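Local coordinates for protein fructose-bisphosphate aldolase class I (Thermoproteus tenax, PDB 1W8S) that is an archaeal class I aldolase of the DeoC/LacD family, built as a TIM barrel and modelled with 1,6-di-O-phosphono-beta-D-fructofuranose in its pocket, at residues 34-39 / 204-209; 60-65 / 98-103. The protein carries 2 engineered substitutions. All blocks are in the same frame, centred on the assembly; numbering follows the deposited sequence. Where two conformers were deposited one is given.

Both interactions join segments around the TIM barrel, and both are salt bridges. Interaction 1 links two loops: the one between helices 25-28 and 43-53, and the one between strand 199-202 and helix 210-222. Interaction 2 links the helices 62-68 and 98-103, which lie on either side of strand 75-81 in the chain. Along the sequence interaction 2 is nested inside the long loop closed by interaction 1. Their centres are 26 Å apart, their nearest atoms are about 8 Å apart, and they do not touch. Interaction 1 reaches the ligand pocket through Gly204, so one contact joins loops beside that pocket and the other joins two outer helices, both close to the second subunit.

Interaction 1 (34-39 / 204-209); sequences FMDNPD and GPKTKT. With FBP (1,6-di-O-phosphono-beta-D-fructofuranose), chain O.
Asp36 and Lys206 alone make this contact, a long salt bridge at the protein surface. Along 34-39, Phe34 packs edge-to-face on Trp235 and also touches Arg166 of the second subunit, while Met35 packs on Trp189 of that subunit. Asp36 then turns its side chain to 204-209. Its CG stands anti to the carbonyl carbon (chi1 -75°), and the carboxylate meets Lys206 coming from the opposite direction. Asp36 OD2 lies 3.6 Å from Lys206 NZ. The same oxygen is 3.8 Å from Lys206 CE, so the last carbon of the lysine lies almost as near as the charged nitrogen. Lys206 CG is anti to the backbone N (chi1 -167°), and the chain bends at chi2 and chi3 to get there. Its NZ also gives a weak hydrogen bond to Gln236 O. Next, Asn37 ties the loop to helices 43-53 and 232-235, with ND2 bonded to Tyr45 OH and Trp235 O. Pro38 and Asp39 begin a 3-10 segment that continues beyond them.

The other segment lies in the loop from barrel strand 199-202 to helix 210-222. Such beta-alpha loops line the pocket of a TIM barrel. Here Gly204 N donates to FBP O3P at 2.7 Å, and more weakly to FBP O2P at 3.2 Å. Further on, Thr207 OG1 donates to Thr209 O at 2.7 Å, from above the carbonyl plane, and Thr209 caps helix 210-222. One segment thus holds a phosphate at its start and a surface ion pair two residues later. At that length, with Asp36 exposed, the bridge is probably a loose electrostatic link between the two loops.

Interaction 2 (60-65 / 98-103); sequences FQRGIA and VEEAVS
Arg62 and Glu100 form the salt bridge that joins the start of helix 62-68 to helix 98-103. Helix 62-68 follows barrel strand 57-60 and helix 98-103 precedes strand 108-113, so the bridge joins neighbouring helices outside strand 75-81. Both hydrogen bonds between the helices belong to it, and both end on one oxygen. Arg62 NH2 donates to Glu100 OE2 at 2.9 Å, with an N-H...O angle of 155°. Arg62 NH1 donates to Glu100 OE2 at 3.2 Å and is more bent. The grip is end-on, and OE2 sits at the edge of the guanidinium, close to its plane. The carboxylate stands steeply to it, 73° between the two planes, and both nitrogens meet OE2 from the same face, above the carboxylate plane. Arg62 CG lies between the backbone N and the carbonyl carbon (chi1 67°), and a bend at chi3 brings the head group across to the glutamate.

Other polar bonds hold the two ends in place. Arg62 NH1 also donates to Asn95 O. Glu100 OE1 bonds to Ser97 OG, close to the start of its own helix.

Nonpolar packing lies apart from the bridge. Ala65 and Ala101 both touch Leu77 of strand 75-81, while Ile64 CG2 sits 3.5 Å above the plane of the Phe60 ring, over its centre. Towards the second subunit, Arg62 packs on its Lys131 and Glu100 on its Arg132, which is salt-bridged to Glu99. Arg62 is buried and Glu100 partly exposed. The carboxylate probably offsets much of the arginine's charge beside the subunit interface, and the arginine would probably help keep Glu100 ionised.

Interaction 1 (34-39 / 204-209)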
ATOM      1  N   PHE E  34       1.482  27.943  21.775  1.00 18.89           N
ATOM      2  CA  PHE E  34       1.661  29.369  21.487  1.00 17.96           C
ATOM      3  C   PHE E  34       0.954  30.334  22.431  1.00 18.58           C
ATOM      4  O   PHE E  34       1.159  31.526  22.299  1.00 17.93           O
ATOM      5  CB  PHE E  34       1.193  29.707  20.060  1.00 16.87           C
ATOM      6  CG  PHE E  34       1.864  28.898  18.977  1.00 15.05           C
ATOM      7  CD1 PHE E  34       3.189  28.494  19.088  1.00 14.16           C
ATOM      8  CD2 PHE E  34       1.152  28.553  17.824  1.00 12.58           C
ATOM      9  CE1 PHE E  34       3.804  27.743  18.065  1.00 13.46           C
ATOM     10  CE2 PHE E  34       1.761  27.811  16.792  1.00 12.86           C
ATOM     11  CZ  PHE E  34       3.076  27.392  16.929  1.00 14.62           C
ATOM     12  N   MET E  35       0.107  29.843  23.336  1.00 20.23           N
ATOM     13  CA  MET E  35      -0.650  30.721  24.256  1.00 21.40           C
ATOM     14  C   MET E  35       0.244  31.470  25.270  1.00 22.14           C
ATOM     15  O   MET E  35      -0.022  32.632  25.607  1.00 23.02           O
ATOM     16  CB  MET E  35      -1.726  29.923  25.015  1.00 21.84           C
ATOM     17  CG  MET E  35      -2.821  29.331  24.101  0.65 22.77           C
ATOM     18  SD  MET E  35      -4.508  29.785  24.596  0.65 25.64           S
ATOM     19  CE  MET E  35      -4.523  31.568  24.223  0.65 26.30           C
ATOM     20  N   ASP E  36       1.296  30.819  25.758  1.00 22.61           N
ATOM     21  CA  ASP E  36       2.194  31.439  26.756  1.00 22.94           C
ATOM     22  C   ASP E  36       2.763  32.790  26.275  1.00 21.95           C
ATOM     23  O   ASP E  36       2.872  33.741  27.055  1.00 20.78           O
ATOM     24  CB  ASP E  36       3.355  30.485  27.095  1.00 23.08           C
ATOM     25  CG  ASP E  36       2.924  29.327  28.007  1.00 26.79           C
ATOM     26  OD1 ASP E  36       1.799  29.372  28.566  1.00 29.23           O
ATOM     27  OD2 ASP E  36       3.655  28.336  28.238  1.00 30.37           O
ATOM     28  N   ASN E  37       3.112  32.841  24.986  1.00 20.64           N
ATOM     29  CA  ASN E  37       3.738  33.994  24.345  1.00 19.62           C
ATOM     30  C   ASN E  37       3.096  34.097  22.960  1.00 19.16           C
ATOM     31  O   ASN E  37       3.687  33.638  21.993  1.00 19.56           O
ATOM     32  CB  ASN E  37       5.266  33.755  24.265  1.00 19.36           C
ATOM     33  CG  ASN E  37       6.034  34.895  23.604  1.00 18.35           C
ATOM     34  OD1 ASN E  37       5.697  36.069  23.771  1.00 19.64           O
ATOM     35  ND2 ASN E  37       7.097  34.546  22.864  1.00 16.96           N
ATOM     36  N   PRO E  38       1.878  34.645  22.880  1.00 18.86           N
ATOM     37  CA  PRO E  38       1.083  34.632  21.643  1.00 18.40           C
ATOM     38  C   PRO E  38       1.819  35.064  20.378  1.00 17.72           C
ATOM     39  O   PRO E  38       1.439  34.592  19.307  1.00 15.42           O
ATOM     40  CB  PRO E  38      -0.080  35.598  21.925  1.00 18.64           C
ATOM     41  CG  PRO E  38      -0.169  35.742  23.407  1.00 19.37           C
ATOM     42  CD  PRO E  38       1.133  35.260  23.992  1.00 19.69           C
ATOM     43  N   ASP E  39       2.812  35.951  20.493  1.00 16.39           N
ATOM     44  CA  ASP E  39       3.593  36.342  19.329  1.00 16.30           C
ATOM     45  C   ASP E  39       4.247  35.130  18.675  1.00 14.84           C
ATOM     46  O   ASP E  39       4.564  35.189  17.494  1.00 14.55           O
ATOM     47  CB  ASP E  39       4.694  37.333  19.690  1.00 16.50           C
ATOM     48  CG  ASP E  39       4.159  38.684  20.171  1.00 19.51           C
ATOM     49  OD1 ASP E  39       3.002  39.050  19.852  1.00 19.51           O
ATOM     50  OD2 ASP E  39       4.862  39.436  20.882  1.00 21.64           O
ATOM     51  N   GLY E 204      13.048  20.062  24.035  1.00 16.87           N
ATOM     52  CA  GLY E 204      12.042  19.503  24.926  1.00 17.15           C
ATOM     53  C   GLY E 204      11.093  20.546  25.525  1.00 17.81           C
ATOM     54  O   GLY E 204      11.223  21.755  25.237  1.00 17.77           O
ATOM     55  N   PRO E 205      10.156  20.096  26.376  1.00 17.25           N
ATOM     56  CA  PRO E 205       9.244  21.000  27.083  1.00 17.44           C
ATOM     57  C   PRO E 205       9.980  22.085  27.830  1.00 16.98           C
ATOM     58  O   PRO E 205      11.097  21.840  28.301  1.00 16.99           O
ATOM     59  CB  PRO E 205       8.528  20.079  28.098  1.00 17.81           C
ATOM     60  CG  PRO E 205       8.548  18.770  27.467  1.00 18.32           C
ATOM     61  CD  PRO E 205       9.907  18.693  26.742  1.00 18.11           C
ATOM     62  N   LYS E 206       9.347  23.252  27.935  1.00 16.92           N
ATOM     63  CA  LYS E 206       9.876  24.391  28.656  1.00 17.28           C
ATOM     64  C   LYS E 206      10.236  23.932  30.067  1.00 17.04           C
ATOM     65  O   LYS E 206       9.412  23.336  30.750  1.00 16.44           O
ATOM     66  CB  LYS E 206       8.825  25.516  28.714  1.00 17.75           C
ATOM     67  CG  LYS E 206       9.350  26.891  29.172  1.00 19.28           C
ATOM     68  CD  LYS E 206       8.291  27.679  29.983  1.00 23.34           C
ATOM     69  CE  LYS E 206       7.322  28.448  29.109  1.00 24.89           C
ATOM     70  NZ  LYS E 206       6.665  29.592  29.852  1.00 27.39           N
ATOM     71  N   THR E 207      11.469  24.205  30.489  1.00 16.73           N
ATOM     72  CA  THR E 207      11.932  23.784  31.805  1.00 16.59           C
ATOM     73  C   THR E 207      11.349  24.740  32.824  1.00 17.40           C
ATOM     74  O   THR E 207      10.872  25.815  32.481  1.00 16.85           O
ATOM     75  CB  THR E 207      13.472  23.804  31.896  1.00 16.00           C
ATOM     76  OG1 THR E 207      13.965  25.090  31.497  1.00 14.94           O
ATOM     77  CG2 THR E 207      14.092  22.860  30.907  1.00 15.84           C
ATOM     78  N   LYS E 208      11.425  24.345  34.089  1.00 18.54           N
ATOM     79  CA  LYS E 208      10.888  25.143  35.185  1.00 19.18           C
ATOM     80  C   LYS E 208      11.614  26.480  35.335  1.00 18.89           C
ATOM     81  O   LYS E 208      10.989  27.514  35.574  1.00 18.88           O
ATOM     82  CB  LYS E 208      10.985  24.341  36.480  1.00 20.05           C
ATOM     83  CG  LYS E 208      10.165  23.058  36.453  1.00 22.69           C
ATOM     84  CD  LYS E 208      10.920  21.836  37.037  1.00 26.71           C
ATOM     85  CE  LYS E 208      10.179  21.263  38.249  1.00 28.60           C
ATOM     86  NZ  LYS E 208       8.860  20.659  37.873  1.00 29.40           N
ATOM     87  N   THR E 209      12.936  26.456  35.209  1.00 18.66           N
ATOM     88  CA  THR E 209      13.720  27.688  35.209  1.00 17.85           C
ATOM     89  C   THR E 209      14.609  27.731  33.981  1.00 17.54           C
ATOM     90  O   THR E 209      14.961  26.701  33.411  1.00 15.47           O
ATOM     91  CB  THR E 209      14.619  27.779  36.445  1.00 18.36           C
ATOM     92  OG1 THR E 209      15.584  26.721  36.405  1.00 17.69           O
ATOM     93  CG2 THR E 209      13.825  27.555  37.737  1.00 18.16           C
TER
HETATM   94  P1  FBP O 270      11.440  21.730  21.266  1.00 16.68           P
HETATM   95  O1P FBP O 270      10.276  22.605  21.522  1.00 16.25           O
HETATM   96  O2P FBP O 270      12.819  22.311  21.701  1.00 14.16           O
HETATM   97  O3P FBP O 270      11.322  20.347  21.916  1.00 15.13           O
HETATM   98  O1  FBP O 270      11.511  21.537  19.685  1.00 15.99           O
HETATM   99  C1  FBP O 270      12.439  20.650  19.100  1.00 20.84           C
HETATM  100  C2  FBP O 270      11.683  19.455  18.503  1.00 24.86           C
HETATM  101  O2  FBP O 270      12.621  18.495  17.967  1.00 26.06           O
HETATM  102  C3  FBP O 270      10.674  19.836  17.410  1.00 24.70           C
HETATM  103  O3  FBP O 270      11.241  20.092  16.135  1.00 25.41           O
HETATM  104  C4  FBP O 270       9.758  18.613  17.431  1.00 26.46           C
HETATM  105  O4  FBP O 270       8.455  18.825  16.916  1.00 28.33           O
HETATM  106  C5  FBP O 270       9.683  18.320  18.923  1.00 28.64           C
HETATM  107  O5  FBP O 270      10.924  18.765  19.497  1.00 27.88           O
HETATM  108  C6  FBP O 270       9.454  16.833  19.166  1.00 30.90           C
HETATM  109  O6  FBP O 270       9.491  16.585  20.560  1.00 34.26           O
HETATM  110  P2  FBP O 270       8.252  15.866  21.314  1.00 35.66           P
HETATM  111  O4P FBP O 270       8.146  16.514  22.674  1.00 34.36           O
HETATM  112  O5P FBP O 270       6.991  15.982  20.456  1.00 31.87           O
HETATM  113  O6P FBP O 270       8.593  14.398  21.628  1.00 29.44           O

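Interaction 2 (60-65 / 98-103)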
ATOM      1  N   PHE E  60      10.968  24.722   9.483  1.00 12.49           N
ATOM      2  CA  PHE E  60       9.567  25.006   9.134  1.00 12.40           C
ATOM      3  C   PHE E  60       8.979  23.800   8.367  1.00 12.49           C
ATOM      4  O   PHE E  60       9.692  23.141   7.621  1.00 12.21           O
ATOM      5  CB  PHE E  60       9.444  26.186   8.165  1.00 12.97           C
ATOM      6  CG  PHE E  60       9.699  27.572   8.749  1.00 12.35           C
ATOM      7  CD1 PHE E  60       9.791  27.818  10.118  1.00 11.80           C
ATOM      8  CD2 PHE E  60       9.781  28.657   7.877  1.00 12.87           C
ATOM      9  CE1 PHE E  60      10.010  29.088  10.583  1.00 13.76           C
ATOM     10  CE2 PHE E  60       9.980  29.936   8.334  1.00 11.02           C
ATOM     11  CZ  PHE E  60      10.098  30.158   9.694  1.00 13.96           C
ATOM     12  N   GLN E  61       7.675  23.578   8.525  1.00 11.99           N
ATOM     13  CA  GLN E  61       6.895  22.745   7.584  1.00 12.97           C
ATOM     14  C   GLN E  61       6.681  23.543   6.308  1.00 12.10           C
ATOM     15  O   GLN E  61       6.823  24.765   6.279  1.00 12.24           O
ATOM     16  CB  GLN E  61       5.533  22.364   8.166  1.00 13.26           C
ATOM     17  CG  GLN E  61       5.547  21.679   9.506  1.00 15.24           C
ATOM     18  CD  GLN E  61       5.850  20.214   9.424  1.00 20.52           C
ATOM     19  OE1 GLN E  61       5.710  19.580   8.355  1.00 20.73           O
ATOM     20  NE2 GLN E  61       6.238  19.649  10.559  1.00 19.11           N
ATOM     21  N   ARG E  62       6.307  22.846   5.245  1.00 12.27           N
ATOM     22  CA  ARG E  62       6.187  23.432   3.923  1.00 11.95           C
ATOM     23  C   ARG E  62       5.254  24.620   3.825  1.00 10.91           C
ATOM     24  O   ARG E  62       5.533  25.530   3.088  1.00 11.18           O
ATOM     25  CB  ARG E  62       5.732  22.390   2.907  1.00 13.43           C
ATOM     26  CG  ARG E  62       4.284  21.871   3.112  1.00 14.94           C
ATOM     27  CD  ARG E  62       3.728  21.060   1.925  1.00 15.93           C
ATOM     28  NE  ARG E  62       3.913  21.781   0.662  1.00 14.72           N
ATOM     29  CZ  ARG E  62       4.105  21.179  -0.511  1.00 15.20           C
ATOM     30  NH1 ARG E  62       4.056  19.852  -0.612  1.00 14.45           N
ATOM     31  NH2 ARG E  62       4.306  21.897  -1.597  1.00 13.87           N
ATOM     32  N   GLY E  63       4.186  24.640   4.596  1.00 10.69           N
ATOM     33  CA  GLY E  63       3.191  25.705   4.464  1.00 10.96           C
ATOM     34  C   GLY E  63       3.708  27.022   5.036  1.00 10.90           C
ATOM     35  O   GLY E  63       3.477  28.089   4.487  1.00 12.20           O
ATOM     36  N   ILE E  64       4.379  26.930   6.183  1.00 11.59           N
ATOM     37  CA  ILE E  64       5.031  28.067   6.786  1.00 11.92           C
ATOM     38  C   ILE E  64       6.193  28.547   5.929  1.00 11.80           C
ATOM     39  O   ILE E  64       6.380  29.736   5.763  1.00 12.71           O
ATOM     40  CB  ILE E  64       5.544  27.727   8.223  1.00 11.45           C
ATOM     41  CG1 ILE E  64       4.414  27.245   9.135  1.00 10.72           C
ATOM     42  CG2 ILE E  64       6.306  28.906   8.832  1.00 12.79           C
ATOM     43  CD1 ILE E  64       3.365  28.207   9.401  1.00 11.67           C
ATOM     44  N   ALA E  65       7.005  27.636   5.421  1.00 12.23           N
ATOM     45  CA  ALA E  65       8.063  28.050   4.482  1.00 11.81           C
ATOM     46  C   ALA E  65       7.472  28.785   3.260  1.00 12.03           C
ATOM     47  O   ALA E  65       7.983  29.821   2.851  1.00 12.01           O
ATOM     48  CB  ALA E  65       8.881  26.880   4.046  1.00 11.50           C
ATOM     49  N   VAL E  98      11.590  16.508  -1.476  1.00 11.56           N
ATOM     50  CA  VAL E  98      12.847  17.226  -1.453  1.00 10.89           C
ATOM     51  C   VAL E  98      12.894  18.230  -2.580  1.00 11.45           C
ATOM     52  O   VAL E  98      13.395  19.327  -2.401  1.00 11.38           O
ATOM     53  CB  VAL E  98      14.023  16.244  -1.572  1.00 10.77           C
ATOM     54  CG1 VAL E  98      15.326  16.967  -1.824  1.00 11.44           C
ATOM     55  CG2 VAL E  98      14.080  15.376  -0.312  1.00 11.82           C
ATOM     56  N   GLU E  99      12.393  17.870  -3.760  1.00 11.59           N
ATOM     57  CA  GLU E  99      12.442  18.813  -4.891  1.00 10.97           C
ATOM     58  C   GLU E  99      11.662  20.108  -4.541  1.00 12.53           C
ATOM     59  O   GLU E  99      12.100  21.226  -4.841  1.00 11.00           O
ATOM     60  CB  GLU E  99      11.898  18.156  -6.170  1.00 11.33           C
ATOM     61  CG  GLU E  99      11.778  19.121  -7.341  1.00 11.87           C
ATOM     62  CD  GLU E  99      11.342  18.487  -8.667  1.00 14.14           C
ATOM     63  OE1 GLU E  99      11.444  17.268  -8.827  1.00 14.62           O
ATOM     64  OE2 GLU E  99      10.972  19.262  -9.550  1.00 14.40           O
ATOM     65  N   GLU E 100      10.500  19.956  -3.902  1.00 12.66           N
ATOM     66  CA  GLU E 100       9.699  21.115  -3.543  1.00 12.80           C
ATOM     67  C   GLU E 100      10.408  21.929  -2.457  1.00 12.72           C
ATOM     68  O   GLU E 100      10.334  23.154  -2.455  1.00 11.79           O
ATOM     69  CB  GLU E 100       8.323  20.706  -3.054  1.00 13.69           C
ATOM     70  CG  GLU E 100       7.425  20.169  -4.142  1.00 15.36           C
ATOM     71  CD  GLU E 100       6.222  19.463  -3.591  1.00 13.82           C
ATOM     72  OE1 GLU E 100       6.392  18.354  -3.063  1.00 15.34           O
ATOM     73  OE2 GLU E 100       5.121  20.037  -3.654  1.00 15.12           O
ATOM     74  N   ALA E 101      11.095  21.251  -1.546  1.00 12.41           N
ATOM     75  CA  ALA E 101      11.898  21.926  -0.507  1.00 13.45           C
ATOM     76  C   ALA E 101      12.971  22.842  -1.107  1.00 13.35           C
ATOM     77  O   ALA E 101      13.191  23.970  -0.640  1.00 13.31           O
ATOM     78  CB  ALA E 101      12.517  20.913   0.412  1.00 12.96           C
ATOM     79  N   VAL E 102      13.650  22.335  -2.135  1.00 13.04           N
ATOM     80  CA  VAL E 102      14.587  23.117  -2.874  1.00 13.11           C
ATOM     81  C   VAL E 102      13.922  24.366  -3.423  1.00 14.30           C
ATOM     82  O   VAL E 102      14.436  25.476  -3.220  1.00 14.26           O
ATOM     83  CB  VAL E 102      15.228  22.299  -3.996  1.00 12.96           C
ATOM     84  CG1 VAL E 102      16.013  23.203  -4.929  1.00 12.89           C
ATOM     85  CG2 VAL E 102      16.151  21.251  -3.354  1.00 13.21           C
ATOM     86  N   SER E 103      12.761  24.203  -4.062  1.00 13.95           N
ATOM     87  CA  SER E 103      12.006  25.354  -4.580  1.00 14.60           C
ATOM     88  C   SER E 103      11.575  26.378  -3.485  1.00 15.24           C
ATOM     89  O   SER E 103      11.455  27.573  -3.760  1.00 13.46           O
ATOM     90  CB  SER E 103      10.778  24.893  -5.379  0.65 14.72           C
ATOM     91  OG  SER E 103      10.043  26.020  -5.878  0.65 15.52           O
TER